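Local coordinates for protein yeast glycogen phosphorylase (Saccharomyces cerevisiae, PDB 1YGP) that belongs to the carbohydrate phosphorylases of the GT-B clan, two-lobed proteins built on Rossmann-like domains, and carries a bound pyridoxal-5'-phosphate, at residues Y100-E105 / V361-N366; W185-R190 / N276-Q281; F602-K607 / P706-S711; R648-F653 / K689-A694. One frame throughout, in Å; residues are numbered along the deposited sequence.

Interaction 1 of 4, residues Y100-E105 / V361-N366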
loop_
_atom_site.group_PDB
_atom_site.type_symbol
_atom_site.label_atom_id
_atom_site.label_comp_id
_atom_site.label_asym_id
_atom_site.label_seq_id
_atom_site.Cartn_x
_atom_site.Cartn_y
_atom_site.Cartn_z
ATOM N N TYR A 100 1.234 5.713 -28.834
ATOM C CA TYR A 100 1.465 5.862 -27.419
ATOM C C TYR A 100 0.780 7.194 -27.170
ATOM O O TYR A 100 0.954 8.186 -27.897
ATOM C CB TYR A 100 2.962 5.898 -27.140
ATOM C CG TYR A 100 3.586 4.517 -27.299
ATOM C CD1 TYR A 100 3.284 3.480 -26.411
ATOM C CD2 TYR A 100 4.486 4.284 -28.334
ATOM C CE1 TYR A 100 3.883 2.223 -26.556
ATOM C CE2 TYR A 100 5.089 3.037 -28.488
ATOM C CZ TYR A 100 4.788 2.008 -27.598
ATOM O OH TYR A 100 5.401 0.769 -27.754
ATOM N N TYR A 101 -0.113 7.175 -26.198
ATOM C CA TYR A 101 -0.949 8.308 -25.900
ATOM C C TYR A 101 -0.427 8.832 -24.567
ATOM O O TYR A 101 -0.650 8.201 -23.518
ATOM C CB TYR A 101 -2.414 7.807 -25.827
ATOM C CG TYR A 101 -3.406 8.958 -25.847
ATOM C CD1 TYR A 101 -3.825 9.490 -27.073
ATOM C CD2 TYR A 101 -3.816 9.544 -24.649
ATOM C CE1 TYR A 101 -4.640 10.622 -27.101
ATOM C CE2 TYR A 101 -4.625 10.673 -24.673
ATOM C CZ TYR A 101 -5.025 11.208 -25.895
ATOM O OH TYR A 101 -5.755 12.376 -25.900
ATOM N N LEU A 102 0.296 9.946 -24.537
ATOM C CA LEU A 102 0.784 10.448 -23.271
ATOM C C LEU A 102 -0.188 11.469 -22.726
ATOM O O LEU A 102 -0.546 12.440 -23.401
ATOM C CB LEU A 102 2.165 11.049 -23.480
ATOM C CG LEU A 102 3.374 10.116 -23.315
ATOM C CD1 LEU A 102 3.172 8.780 -24.018
ATOM C CD2 LEU A 102 4.569 10.818 -23.887
ATOM N N SER A 103 -0.695 11.255 -21.526
ATOM C CA SER A 103 -1.617 12.194 -20.939
ATOM C C SER A 103 -1.281 12.298 -19.459
ATOM O O SER A 103 -0.938 11.323 -18.772
ATOM C CB SER A 103 -3.027 11.709 -21.092
ATOM O OG SER A 103 -3.912 12.702 -20.595
ATOM N N LEU A 104 -1.363 13.530 -18.964
ATOM C CA LEU A 104 -1.087 13.794 -17.557
ATOM C C LEU A 104 -2.235 13.360 -16.665
ATOM O O LEU A 104 -2.062 13.269 -15.455
ATOM C CB LEU A 104 -0.839 15.282 -17.315
ATOM C CG LEU A 104 -0.124 15.669 -16.052
ATOM C CD1 LEU A 104 1.193 14.934 -15.939
ATOM C CD2 LEU A 104 0.115 17.160 -16.082
ATOM N N GLU A 105 -3.417 13.125 -17.214
ATOM C CA GLU A 105 -4.508 12.689 -16.388
ATOM C C GLU A 105 -5.401 11.796 -17.218
ATOM O O GLU A 105 -5.567 12.034 -18.418
ATOM C CB GLU A 105 -5.255 13.899 -15.869
ATOM C CG GLU A 105 -5.656 14.948 -16.885
ATOM C CD GLU A 105 -6.539 16.010 -16.274
ATOM O OE1 GLU A 105 -7.686 15.714 -15.971
ATOM O OE2 GLU A 105 -6.095 17.135 -16.104
ATOM N N VAL A 361 6.484 3.961 -34.442
ATOM C CA VAL A 361 5.961 4.529 -33.216
ATOM C C VAL A 361 5.199 5.802 -33.521
ATOM O O VAL A 361 5.739 6.637 -34.239
ATOM C CB VAL A 361 7.129 4.841 -32.259
ATOM C CG1 VAL A 361 6.620 5.442 -30.967
ATOM C CG2 VAL A 361 7.855 3.576 -31.908
ATOM N N ALA A 362 3.995 6.018 -32.993
ATOM C CA ALA A 362 3.282 7.289 -33.138
ATOM C C ALA A 362 3.079 7.812 -31.715
ATOM O O ALA A 362 2.454 7.092 -30.936
ATOM C CB ALA A 362 1.926 7.051 -33.769
ATOM N N ILE A 363 3.567 8.954 -31.238
ATOM C CA ILE A 363 3.337 9.372 -29.859
ATOM C C ILE A 363 2.478 10.626 -29.897
ATOM O O ILE A 363 2.845 11.624 -30.545
ATOM C CB ILE A 363 4.684 9.685 -29.097
ATOM C CG1 ILE A 363 5.697 8.535 -29.212
ATOM C CG2 ILE A 363 4.347 9.935 -27.615
ATOM C CD1 ILE A 363 7.026 8.735 -28.439
ATOM N N GLN A 364 1.335 10.616 -29.211
ATOM C CA GLN A 364 0.445 11.768 -29.210
ATOM C C GLN A 364 0.609 12.605 -27.951
ATOM O O GLN A 364 0.537 12.091 -26.835
ATOM C CB GLN A 364 -0.992 11.298 -29.322
ATOM C CG GLN A 364 -1.954 12.424 -29.648
ATOM C CD GLN A 364 -1.708 13.074 -31.001
ATOM O OE1 GLN A 364 -1.654 12.427 -32.037
ATOM N NE2 GLN A 364 -1.561 14.377 -31.091
ATOM N N LEU A 365 0.815 13.898 -28.066
ATOM C CA LEU A 365 1.002 14.701 -26.893
ATOM C C LEU A 365 -0.369 15.247 -26.607
ATOM O O LEU A 365 -0.902 16.073 -27.373
ATOM C CB LEU A 365 1.974 15.835 -27.162
ATOM C CG LEU A 365 3.362 15.544 -27.738
ATOM C CD1 LEU A 365 4.191 16.753 -27.385
ATOM C CD2 LEU A 365 4.049 14.312 -27.143
ATOM N N ASN A 366 -1.021 14.732 -25.566
ATOM C CA ASN A 366 -2.313 15.284 -25.231
ATOM C C ASN A 366 -2.038 16.538 -24.409
ATOM O O ASN A 366 -1.735 16.485 -23.216
ATOM C CB ASN A 366 -3.110 14.262 -24.452
ATOM C CG ASN A 366 -4.496 14.792 -24.113
ATOM O OD1 ASN A 366 -5.102 15.578 -24.855
ATOM N ND2 ASN A 366 -5.045 14.422 -22.961
#

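Interaction 2 of 4, residues W185-R190 / N276-Q281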
loop_
_atom_site.group_PDB
_atom_site.type_symbol
_atom_site.label_atom_id
_atom_site.label_comp_id
_atom_site.label_asym_id
_atom_site.label_seq_id
_atom_site.Cartn_x
_atom_site.Cartn_y
_atom_site.Cartn_z
ATOM N N TRP A 185 -1.166 2.191 -26.271
ATOM C CA TRP A 185 -0.860 2.165 -24.870
ATOM C C TRP A 185 -0.948 3.599 -24.388
ATOM O O TRP A 185 -0.568 4.537 -25.112
ATOM C CB TRP A 185 0.550 1.676 -24.608
ATOM C CG TRP A 185 0.685 0.184 -24.382
ATOM C CD1 TRP A 185 -0.120 -0.703 -25.036
ATOM C CD2 TRP A 185 1.586 -0.429 -23.547
ATOM N NE1 TRP A 185 0.268 -1.878 -24.624
ATOM C CE2 TRP A 185 1.273 -1.769 -23.742
ATOM C CE3 TRP A 185 2.598 -0.088 -22.670
ATOM C CZ2 TRP A 185 1.956 -2.786 -23.073
ATOM C CZ3 TRP A 185 3.283 -1.094 -21.999
ATOM C CH2 TRP A 185 2.967 -2.433 -22.195
ATOM N N GLY A 186 -1.442 3.794 -23.166
ATOM C CA GLY A 186 -1.463 5.114 -22.563
ATOM C C GLY A 186 -0.396 5.160 -21.474
ATOM O O GLY A 186 -0.217 4.160 -20.783
ATOM N N TYR A 187 0.362 6.222 -21.270
ATOM C CA TYR A 187 1.325 6.276 -20.201
ATOM C C TYR A 187 0.926 7.438 -19.328
ATOM O O TYR A 187 0.600 8.499 -19.877
ATOM C CB TYR A 187 2.743 6.548 -20.692
ATOM C CG TYR A 187 3.485 5.345 -21.236
ATOM C CD1 TYR A 187 4.141 4.472 -20.374
ATOM C CD2 TYR A 187 3.474 5.101 -22.604
ATOM C CE1 TYR A 187 4.780 3.341 -20.884
ATOM C CE2 TYR A 187 4.105 3.979 -23.123
ATOM C CZ TYR A 187 4.754 3.107 -22.261
ATOM O OH TYR A 187 5.383 1.997 -22.783
ATOM N N GLY A 188 1.016 7.319 -18.001
ATOM C CA GLY A 188 0.646 8.393 -17.090
ATOM C C GLY A 188 1.270 8.211 -15.714
ATOM O O GLY A 188 2.280 7.504 -15.575
ATOM N N LEU A 189 0.696 8.810 -14.661
ATOM C CA LEU A 189 1.256 8.714 -13.317
ATOM C C LEU A 189 0.242 8.090 -12.369
ATOM O O LEU A 189 -0.964 8.212 -12.564
ATOM C CB LEU A 189 1.630 10.085 -12.836
ATOM C CG LEU A 189 2.760 10.761 -13.571
ATOM C CD1 LEU A 189 2.678 12.278 -13.458
ATOM C CD2 LEU A 189 4.041 10.200 -13.016
ATOM N N ARG A 190 0.668 7.383 -11.342
ATOM C CA ARG A 190 -0.250 6.716 -10.460
ATOM C C ARG A 190 -0.293 7.617 -9.241
ATOM O O ARG A 190 0.508 7.476 -8.319
ATOM C CB ARG A 190 0.304 5.351 -10.132
ATOM C CG ARG A 190 -0.759 4.424 -9.622
ATOM C CD ARG A 190 -0.118 3.130 -9.164
ATOM N NE ARG A 190 0.415 3.289 -7.829
ATOM C CZ ARG A 190 -0.010 2.551 -6.806
ATOM N NH1 ARG A 190 -0.948 1.612 -6.925
ATOM N NH2 ARG A 190 0.512 2.788 -5.615
ATOM N N ASN A 276 -3.437 -1.597 -22.928
ATOM C CA ASN A 276 -2.870 -1.339 -21.629
ATOM C C ASN A 276 -2.614 0.122 -21.313
ATOM O O ASN A 276 -2.348 0.949 -22.204
ATOM C CB ASN A 276 -1.597 -2.140 -21.566
ATOM C CG ASN A 276 -0.866 -2.015 -20.246
ATOM O OD1 ASN A 276 0.236 -1.487 -20.178
ATOM N ND2 ASN A 276 -1.442 -2.459 -19.145
ATOM N N LEU A 277 -2.761 0.426 -20.023
ATOM C CA LEU A 277 -2.483 1.742 -19.501
ATOM C C LEU A 277 -1.324 1.445 -18.573
ATOM O O LEU A 277 -1.429 0.486 -17.795
ATOM C CB LEU A 277 -3.704 2.231 -18.762
ATOM C CG LEU A 277 -3.776 3.622 -18.135
ATOM C CD1 LEU A 277 -3.418 4.685 -19.157
ATOM C CD2 LEU A 277 -5.195 3.864 -17.626
ATOM N N ARG A 278 -0.202 2.151 -18.702
ATOM C CA ARG A 278 0.927 1.917 -17.839
ATOM C C ARG A 278 1.159 3.208 -17.083
ATOM O O ARG A 278 1.376 4.278 -17.667
ATOM C CB ARG A 278 2.155 1.536 -18.657
ATOM C CG ARG A 278 3.352 1.352 -17.728
ATOM C CD ARG A 278 4.478 0.591 -18.372
ATOM N NE ARG A 278 4.190 -0.830 -18.314
ATOM C CZ ARG A 278 5.098 -1.776 -18.553
ATOM N NH1 ARG A 278 6.349 -1.465 -18.884
ATOM N NH2 ARG A 278 4.760 -3.054 -18.399
ATOM N N LEU A 279 1.082 3.106 -15.765
ATOM C CA LEU A 279 1.190 4.270 -14.912
ATOM C C LEU A 279 2.482 4.091 -14.116
ATOM O O LEU A 279 2.892 2.951 -13.883
ATOM C CB LEU A 279 -0.045 4.310 -14.019
ATOM C CG LEU A 279 -1.394 4.103 -14.696
ATOM C CD1 LEU A 279 -2.285 3.350 -13.746
ATOM C CD2 LEU A 279 -1.995 5.420 -15.121
ATOM N N TRP A 280 3.156 5.164 -13.724
ATOM C CA TRP A 280 4.397 5.075 -13.005
ATOM C C TRP A 280 4.205 5.568 -11.591
ATOM O O TRP A 280 3.485 6.541 -11.365
ATOM C CB TRP A 280 5.476 5.944 -13.658
ATOM C CG TRP A 280 5.769 5.586 -15.108
ATOM C CD1 TRP A 280 5.282 6.318 -16.171
ATOM C CD2 TRP A 280 6.462 4.475 -15.495
ATOM N NE1 TRP A 280 5.658 5.655 -17.236
ATOM C CE2 TRP A 280 6.357 4.554 -16.892
ATOM C CE3 TRP A 280 7.140 3.423 -14.876
ATOM C CZ2 TRP A 280 6.935 3.550 -17.674
ATOM C CZ3 TRP A 280 7.715 2.429 -15.672
ATOM C CH2 TRP A 280 7.610 2.488 -17.060
ATOM N N GLN A 281 4.870 4.934 -10.631
ATOM C CA GLN A 281 4.925 5.351 -9.230
ATOM C C GLN A 281 6.374 5.718 -8.977
ATOM O O GLN A 281 7.231 4.961 -9.459
ATOM C CB GLN A 281 4.552 4.204 -8.346
ATOM C CG GLN A 281 4.886 4.378 -6.876
ATOM C CD GLN A 281 4.339 3.209 -6.106
ATOM O OE1 GLN A 281 3.261 3.332 -5.546
ATOM N NE2 GLN A 281 4.969 2.041 -6.058
#

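Interaction 3 of 4, residues F602-K607 / P706-S711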
loop_
_atom_site.group_PDB
_atom_site.type_symbol
_atom_site.label_atom_id
_atom_site.label_comp_id
_atom_site.label_asym_id
_atom_site.label_seq_id
_atom_site.Cartn_x
_atom_site.Cartn_y
_atom_site.Cartn_z
ATOM N N PHE A 602 -35.587 19.414 -14.229
ATOM C CA PHE A 602 -34.276 19.279 -13.653
ATOM C C PHE A 602 -33.312 20.042 -14.558
ATOM O O PHE A 602 -33.121 19.747 -15.745
ATOM C CB PHE A 602 -33.983 17.791 -13.560
ATOM C CG PHE A 602 -34.579 17.133 -12.308
ATOM C CD1 PHE A 602 -35.859 17.448 -11.835
ATOM C CD2 PHE A 602 -33.829 16.172 -11.620
ATOM C CE1 PHE A 602 -36.366 16.809 -10.700
ATOM C CE2 PHE A 602 -34.349 15.543 -10.491
ATOM C CZ PHE A 602 -35.613 15.859 -10.032
ATOM N N ASP A 603 -32.738 21.082 -13.994
ATOM C CA ASP A 603 -31.873 21.975 -14.717
ATOM C C ASP A 603 -30.490 21.901 -14.071
ATOM O O ASP A 603 -30.333 22.454 -12.965
ATOM C CB ASP A 603 -32.530 23.342 -14.603
ATOM C CG ASP A 603 -31.850 24.553 -15.215
ATOM O OD1 ASP A 603 -30.846 24.418 -15.927
ATOM O OD2 ASP A 603 -32.345 25.650 -14.956
ATOM N N MET A 604 -29.474 21.260 -14.699
ATOM C CA MET A 604 -28.162 21.166 -14.085
ATOM C C MET A 604 -27.002 21.892 -14.727
ATOM O O MET A 604 -26.948 22.033 -15.950
ATOM C CB MET A 604 -27.695 19.704 -13.924
ATOM C CG MET A 604 -28.140 18.584 -14.826
ATOM S SD MET A 604 -29.764 17.905 -14.355
ATOM C CE MET A 604 -29.386 16.395 -13.536
ATOM N N GLN A 605 -26.043 22.358 -13.916
ATOM C CA GLN A 605 -24.763 22.909 -14.387
ATOM C C GLN A 605 -23.682 22.270 -13.511
ATOM O O GLN A 605 -23.359 22.721 -12.409
ATOM C CB GLN A 605 -24.696 24.446 -14.236
ATOM C CG GLN A 605 -23.494 25.100 -14.900
ATOM C CD GLN A 605 -23.446 26.616 -14.759
ATOM O OE1 GLN A 605 -24.096 27.224 -13.910
ATOM N NE2 GLN A 605 -22.645 27.324 -15.538
ATOM N N VAL A 606 -23.168 21.133 -13.968
ATOM C CA VAL A 606 -22.120 20.423 -13.265
ATOM C C VAL A 606 -20.807 20.524 -14.051
ATOM O O VAL A 606 -20.641 19.948 -15.140
ATOM C CB VAL A 606 -22.491 18.913 -13.036
ATOM C CG1 VAL A 606 -23.637 18.851 -12.043
ATOM C CG2 VAL A 606 -22.972 18.204 -14.295
ATOM N N LYS A 607 -19.878 21.337 -13.539
ATOM C CA LYS A 607 -18.538 21.473 -14.088
ATOM C C LYS A 607 -17.698 22.321 -13.163
ATOM O O LYS A 607 -18.168 22.756 -12.111
ATOM C CB LYS A 607 -18.532 22.129 -15.460
ATOM C CG LYS A 607 -19.180 23.488 -15.628
ATOM C CD LYS A 607 -19.471 23.670 -17.116
ATOM C CE LYS A 607 -20.479 22.641 -17.601
ATOM N NZ LYS A 607 -20.462 22.572 -19.047
ATOM N N PRO A 706 -27.968 11.222 -17.229
ATOM C CA PRO A 706 -29.218 10.690 -17.797
ATOM C C PRO A 706 -30.512 11.217 -17.154
ATOM O O PRO A 706 -31.607 10.944 -17.659
ATOM C CB PRO A 706 -29.082 9.185 -17.669
ATOM C CG PRO A 706 -27.594 8.973 -17.572
ATOM C CD PRO A 706 -27.148 10.144 -16.699
ATOM N N ALA A 707 -30.412 11.913 -16.010
ATOM C CA ALA A 707 -31.551 12.473 -15.313
ATOM C C ALA A 707 -31.842 13.885 -15.776
ATOM O O ALA A 707 -32.836 14.500 -15.380
ATOM C CB ALA A 707 -31.281 12.562 -13.841
ATOM N N SER A 708 -30.979 14.434 -16.620
ATOM C CA SER A 708 -31.079 15.830 -16.952
ATOM C C SER A 708 -32.223 16.137 -17.887
ATOM O O SER A 708 -32.390 15.461 -18.905
ATOM C CB SER A 708 -29.788 16.266 -17.581
ATOM O OG SER A 708 -29.665 17.682 -17.613
ATOM N N ASP A 709 -33.010 17.153 -17.512
ATOM C CA ASP A 709 -33.984 17.682 -18.431
ATOM C C ASP A 709 -33.314 18.788 -19.255
ATOM O O ASP A 709 -33.451 18.857 -20.486
ATOM C CB ASP A 709 -35.168 18.236 -17.656
ATOM C CG ASP A 709 -36.126 17.195 -17.092
ATOM O OD1 ASP A 709 -36.178 16.069 -17.584
ATOM O OD2 ASP A 709 -36.854 17.521 -16.166
ATOM N N LEU A 710 -32.533 19.655 -18.608
ATOM C CA LEU A 710 -31.857 20.753 -19.270
ATOM C C LEU A 710 -30.486 20.858 -18.596
ATOM O O LEU A 710 -30.349 20.610 -17.378
ATOM C CB LEU A 710 -32.738 21.983 -19.058
ATOM C CG LEU A 710 -32.734 23.340 -19.823
ATOM C CD1 LEU A 710 -32.001 24.347 -18.976
ATOM C CD2 LEU A 710 -32.220 23.179 -21.243
ATOM N N SER A 711 -29.454 21.205 -19.363
ATOM C CA SER A 711 -28.110 21.355 -18.825
ATOM C C SER A 711 -27.533 22.680 -19.271
ATOM O O SER A 711 -27.669 23.073 -20.436
ATOM C CB SER A 711 -27.230 20.215 -19.305
ATOM O OG SER A 711 -27.049 20.068 -20.711
#

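Interaction 4 of 4, residues R648-F653 / K689-A694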
loop_
_atom_site.group_PDB
_atom_site.type_symbol
_atom_site.label_atom_id
_atom_site.label_comp_id
_atom_site.label_asym_id
_atom_site.label_seq_id
_atom_site.Cartn_x
_atom_site.Cartn_y
_atom_site.Cartn_z
ATOM N N ARG A 648 -42.399 24.605 -11.486
ATOM C CA ARG A 648 -41.563 23.670 -10.730
ATOM C C ARG A 648 -40.261 23.205 -11.393
ATOM O O ARG A 648 -40.252 22.531 -12.441
ATOM C CB ARG A 648 -42.487 22.511 -10.388
ATOM C CG ARG A 648 -41.951 21.536 -9.370
ATOM C CD ARG A 648 -43.075 20.692 -8.785
ATOM N NE ARG A 648 -43.671 21.325 -7.613
ATOM C CZ ARG A 648 -44.888 21.880 -7.615
ATOM N NH1 ARG A 648 -45.663 21.899 -8.709
ATOM N NH2 ARG A 648 -45.320 22.444 -6.486
ATOM N N LYS A 649 -39.165 23.552 -10.714
ATOM C CA LYS A 649 -37.803 23.413 -11.200
ATOM C C LYS A 649 -36.916 22.981 -10.038
ATOM O O LYS A 649 -37.243 23.214 -8.867
ATOM C CB LYS A 649 -37.344 24.771 -11.712
ATOM C CG LYS A 649 -36.132 24.931 -12.610
ATOM C CD LYS A 649 -35.817 26.414 -12.592
ATOM C CE LYS A 649 -34.922 26.909 -13.741
ATOM N NZ LYS A 649 -35.574 26.951 -15.047
ATOM N N VAL A 650 -35.797 22.327 -10.348
ATOM C CA VAL A 650 -34.755 21.948 -9.402
ATOM C C VAL A 650 -33.476 22.311 -10.140
ATOM O O VAL A 650 -33.215 21.808 -11.251
ATOM C CB VAL A 650 -34.682 20.422 -9.104
ATOM C CG1 VAL A 650 -33.536 20.162 -8.152
ATOM C CG2 VAL A 650 -35.913 19.921 -8.420
ATOM N N SER A 651 -32.708 23.211 -9.569
ATOM C CA SER A 651 -31.402 23.503 -10.124
ATOM C C SER A 651 -30.345 22.639 -9.414
ATOM O O SER A 651 -30.196 22.626 -8.181
ATOM C CB SER A 651 -31.104 24.964 -9.936
ATOM O OG SER A 651 -32.118 25.770 -10.531
ATOM N N ILE A 652 -29.609 21.866 -10.202
ATOM C CA ILE A 652 -28.604 20.944 -9.711
ATOM C C ILE A 652 -27.238 21.537 -10.041
ATOM O O ILE A 652 -26.932 21.767 -11.217
ATOM C CB ILE A 652 -28.844 19.583 -10.412
ATOM C CG1 ILE A 652 -30.214 18.997 -10.060
ATOM C CG2 ILE A 652 -27.745 18.635 -9.999
ATOM C CD1 ILE A 652 -30.332 18.474 -8.612
ATOM N N PHE A 653 -26.406 21.859 -9.059
ATOM C CA PHE A 653 -25.063 22.357 -9.321
ATOM C C PHE A 653 -24.078 21.319 -8.802
ATOM O O PHE A 653 -24.338 20.630 -7.810
ATOM C CB PHE A 653 -24.798 23.673 -8.596
ATOM C CG PHE A 653 -25.552 24.879 -9.132
ATOM C CD1 PHE A 653 -26.883 25.109 -8.758
ATOM C CD2 PHE A 653 -24.899 25.806 -9.948
ATOM C CE1 PHE A 653 -27.553 26.260 -9.191
ATOM C CE2 PHE A 653 -25.583 26.954 -10.372
ATOM C CZ PHE A 653 -26.909 27.186 -9.998
ATOM N N LYS A 689 -36.273 24.361 -5.951
ATOM C CA LYS A 689 -35.253 23.787 -5.063
ATOM C C LYS A 689 -33.881 24.002 -5.700
ATOM O O LYS A 689 -33.757 24.011 -6.933
ATOM C CB LYS A 689 -35.428 22.286 -4.884
ATOM C CG LYS A 689 -36.715 21.861 -4.190
ATOM C CD LYS A 689 -36.651 22.242 -2.725
ATOM C CE LYS A 689 -37.983 22.104 -2.011
ATOM N NZ LYS A 689 -38.475 20.742 -2.079
ATOM N N VAL A 690 -32.823 24.192 -4.927
ATOM C CA VAL A 690 -31.461 24.348 -5.438
ATOM C C VAL A 690 -30.726 23.232 -4.713
ATOM O O VAL A 690 -30.922 23.052 -3.506
ATOM C CB VAL A 690 -30.829 25.705 -5.044
ATOM C CG1 VAL A 690 -29.378 25.803 -5.488
ATOM C CG2 VAL A 690 -31.625 26.803 -5.698
ATOM N N VAL A 691 -29.887 22.447 -5.372
ATOM C CA VAL A 691 -29.184 21.338 -4.741
ATOM C C VAL A 691 -27.732 21.449 -5.205
ATOM O O VAL A 691 -27.497 21.848 -6.354
ATOM C CB VAL A 691 -29.854 20.025 -5.217
ATOM C CG1 VAL A 691 -29.004 18.847 -4.805
ATOM C CG2 VAL A 691 -31.246 19.865 -4.609
ATOM N N PHE A 692 -26.735 21.161 -4.377
ATOM C CA PHE A 692 -25.349 21.164 -4.827
ATOM C C PHE A 692 -24.794 19.762 -4.596
ATOM O O PHE A 692 -24.851 19.309 -3.456
ATOM C CB PHE A 692 -24.522 22.162 -4.031
ATOM C CG PHE A 692 -23.066 22.253 -4.483
ATOM C CD1 PHE A 692 -22.097 21.420 -3.930
ATOM C CD2 PHE A 692 -22.694 23.190 -5.447
ATOM C CE1 PHE A 692 -20.774 21.532 -4.347
ATOM C CE2 PHE A 692 -21.372 23.301 -5.862
ATOM C CZ PHE A 692 -20.411 22.467 -5.309
ATOM N N VAL A 693 -24.252 19.009 -5.553
ATOM C CA VAL A 693 -23.686 17.700 -5.275
ATOM C C VAL A 693 -22.185 17.760 -4.996
ATOM O O VAL A 693 -21.357 18.193 -5.817
ATOM C CB VAL A 693 -24.010 16.826 -6.458
ATOM C CG1 VAL A 693 -23.292 15.482 -6.382
ATOM C CG2 VAL A 693 -25.531 16.637 -6.461
ATOM N N ALA A 694 -21.775 17.328 -3.799
ATOM C CA ALA A 694 -20.361 17.323 -3.471
ATOM C C ALA A 694 -19.604 16.193 -4.140
ATOM O O ALA A 694 -20.142 15.128 -4.450
ATOM C CB ALA A 694 -20.155 17.180 -1.991
#

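Interaction 1 of 4, residues Y100-E105 / V361-N366
Tyr100 to Leu102 pair with Ile363 to Leu365 as neighbouring parallel strands whose N-to-C directions differ by 19°. Tyr100 N bonds to Ala362 O at 2.8 Å and Gln364 N to Tyr100 O at 2.8 Å; Leu102 N then reaches Gln364 O, and Asn366 N reaches Leu102 O. Tyr100 and Leu102 thus bond toward this side, whereas the backbone of Tyr101 turns to strand 184-189.

On the face bearing Tyr100, Leu102, Ile363 and Leu365, Val361 CG1 meets the edge of the Tyr100 ring in its plane, 3.6 Å from CD2. Beyond it, Ile363 CG2 packs 3.8 Å from Leu102 CD2. These bulky apolar groups suit a face that helix 322-350 covers over Tyr100, Leu102 and Val361, while Ile363 and Leu365 reach Phe400; the one polar end, Tyr100 OH, bonds to Arg346.

On the other face the Tyr101 ring, under helix 165-179, packs against Gln364 CB and lies 3.9 Å, at CE2, from Asn366 CB. With CG anti to the backbone N (chi1 -178°), Asn366 carries its amide past the end of the pairing. There ND2 donates to Ser103 OG at 3.1 Å, within the amide plane, while OD1 bonds to His405, so both ends fix the amide's rotation. Ser103 OG in turn donates to Glu105 O. The hydrogen bonds of Asn366 and Ser103 lie at the C-terminal ends of two adjacent parallel strands, in what is, as in other GT-B proteins, the N-terminal Rossmann-like domain.

Interaction 2 of 4, residues W185-R190 / N276-Q281
Asn276 CB sits over the five-membered ring of Trp185, 3.8 Å from its centroid, in a CH-pi contact. The same indole presents CZ3 above one face of the Arg278 guanidinium, while CG of that arginine lies above one face of the Trp280 ring. Tyr187 and Trp280 meet rim to rim, their planes only 4° apart. Arg278 runs alongside Tyr187, its CD 3.7 Å from Tyr187 CE1, so its aliphatic stem passes along the aromatic groups, and its charged end forms salt bridges with Asp263 and Asp342. The latter also binds Tyr187 OH.

On the reverse face Gly186 and Gly188 have no side chains, and Leu277 CD1 packs 3.6 Å from Gly186 O. Five backbone hydrogen bonds, from Gly186 N to Asn276 O through to Arg190 N to Trp280 O, join the parallel strands.

Strand 184-189 lies between 274-284 and 98-102. Helix 322-350 packs on Tyr187 and Leu189 and supplies Ser339 to Trp280 NE1, while strand 255-267 flanks 274-284 on its far side.

Interaction 3 of 4, residues F602-K607 / P706-S711
Met604, Phe602 and Leu710 bury the most surface here. Met604 folds its thioether over the turn that precedes strand 710-713: the chain bends at chi2 (-82°), which brings SD to 3.3 Å from Ser708 OG, and again at chi3, which turns CE to 4.3 Å from Ala707 CB. A flexible, unbranched side chain suits this irregular surface, which Phe729 of helix 724-730 also touches.

Phe602 contributes mainly its backbone, since its ring leads off to Leu578 of helix 562-584. Its N donates to Asp709 OD2 at 3.0 Å, meeting the carboxylate on its anti side and 31° out of its plane; the same oxygen forms a salt bridge with Lys575. Phe602 O accepts Leu710 N at 2.9 Å and, weakly, Asp709 N.

Leu710 begins the regular parallel pairing, its O accepting Met604 N at 2.9 Å. Its side chain lies beside that of Asp603, with CD1 nearest to OD1, and carries on to Leu735 and Ile737 of the next strand.

The side chain of an aspartate thus takes the place of a backbone partner where the ladder starts. Strand 601-606 then runs on to Lys607, which touches the pyridoxal-5'-phosphate, an arrangement in keeping with parallel Rossmann-like sheets, where ligands gather at the C-terminal strand ends.

Interaction 4 of 4, residues R648-F653 / K689-A694
Val650 to Phe653 and Lys689 to Phe692 form a parallel beta ladder, the two strands of a beta-alpha-beta unit whose connection is helix 662-678. The N-to-C directions differ by 19° and five backbone hydrogen bonds alternate between the strands. Lys689 N to Lys649 O is long at 3.3 Å, whereas Val691 N to Ser651 O and Val693 N to Phe653 O are both 2.8 Å. Val691 is gripped through both N and O, since Phe653 N donates to its carbonyl.

On the face of Val650, Ile652, Lys689 and Val691, three beta-branched side chains, well suited to extended backbone, make a compact apolar patch. Ile652 lies alongside Val691, pointing the same way; a turn at chi2 (-72°) brings its CD1 to 3.8 Å from Val691 CB. Val650 CG1 approaches Val691 CG2 at 4.2 Å. Lys689 leads its end off, where NZ bonds to Ile591 O.

The reverse face is built mainly from two phenylalanines and Val690. Phe653 crosses Val690, with CE1 4.2 Å from CG1, and its CB packs 3.8 Å from Phe692 CD2. Ser651, small, sits here beneath Ile622.

That second face is covered by helices 615-634 and 662-678: Ile622 and Ile671 both touch Phe653 and Val690, and Asn672 touches Phe692. Strand 688-693 is the outermost of its sheet within the chain, while 649-654 continues the pairing to strand 601-606 on its other side.

The four contacts fall into two pairs, one in each lobe. Interactions 1 and 2 share the mixed sheet, their centres 11 Å apart, and join where strand 98-102 pairs with 184-189; interaction 2 comes within the chain span that interaction 1 bridges. Interactions 3 and 4, centres 9 Å apart, share the six-stranded parallel sheet and join where 601-606 pairs with 649-654, interaction 4 lying within the span of interaction 3. The first pair closes before the second opens. Nearest atoms of interactions 1 and 3 remain about 12 Å apart, matching two Rossmann-like domains of a GT-B fold, with pyridoxal-5'-phosphate reached by Lys607 from the second.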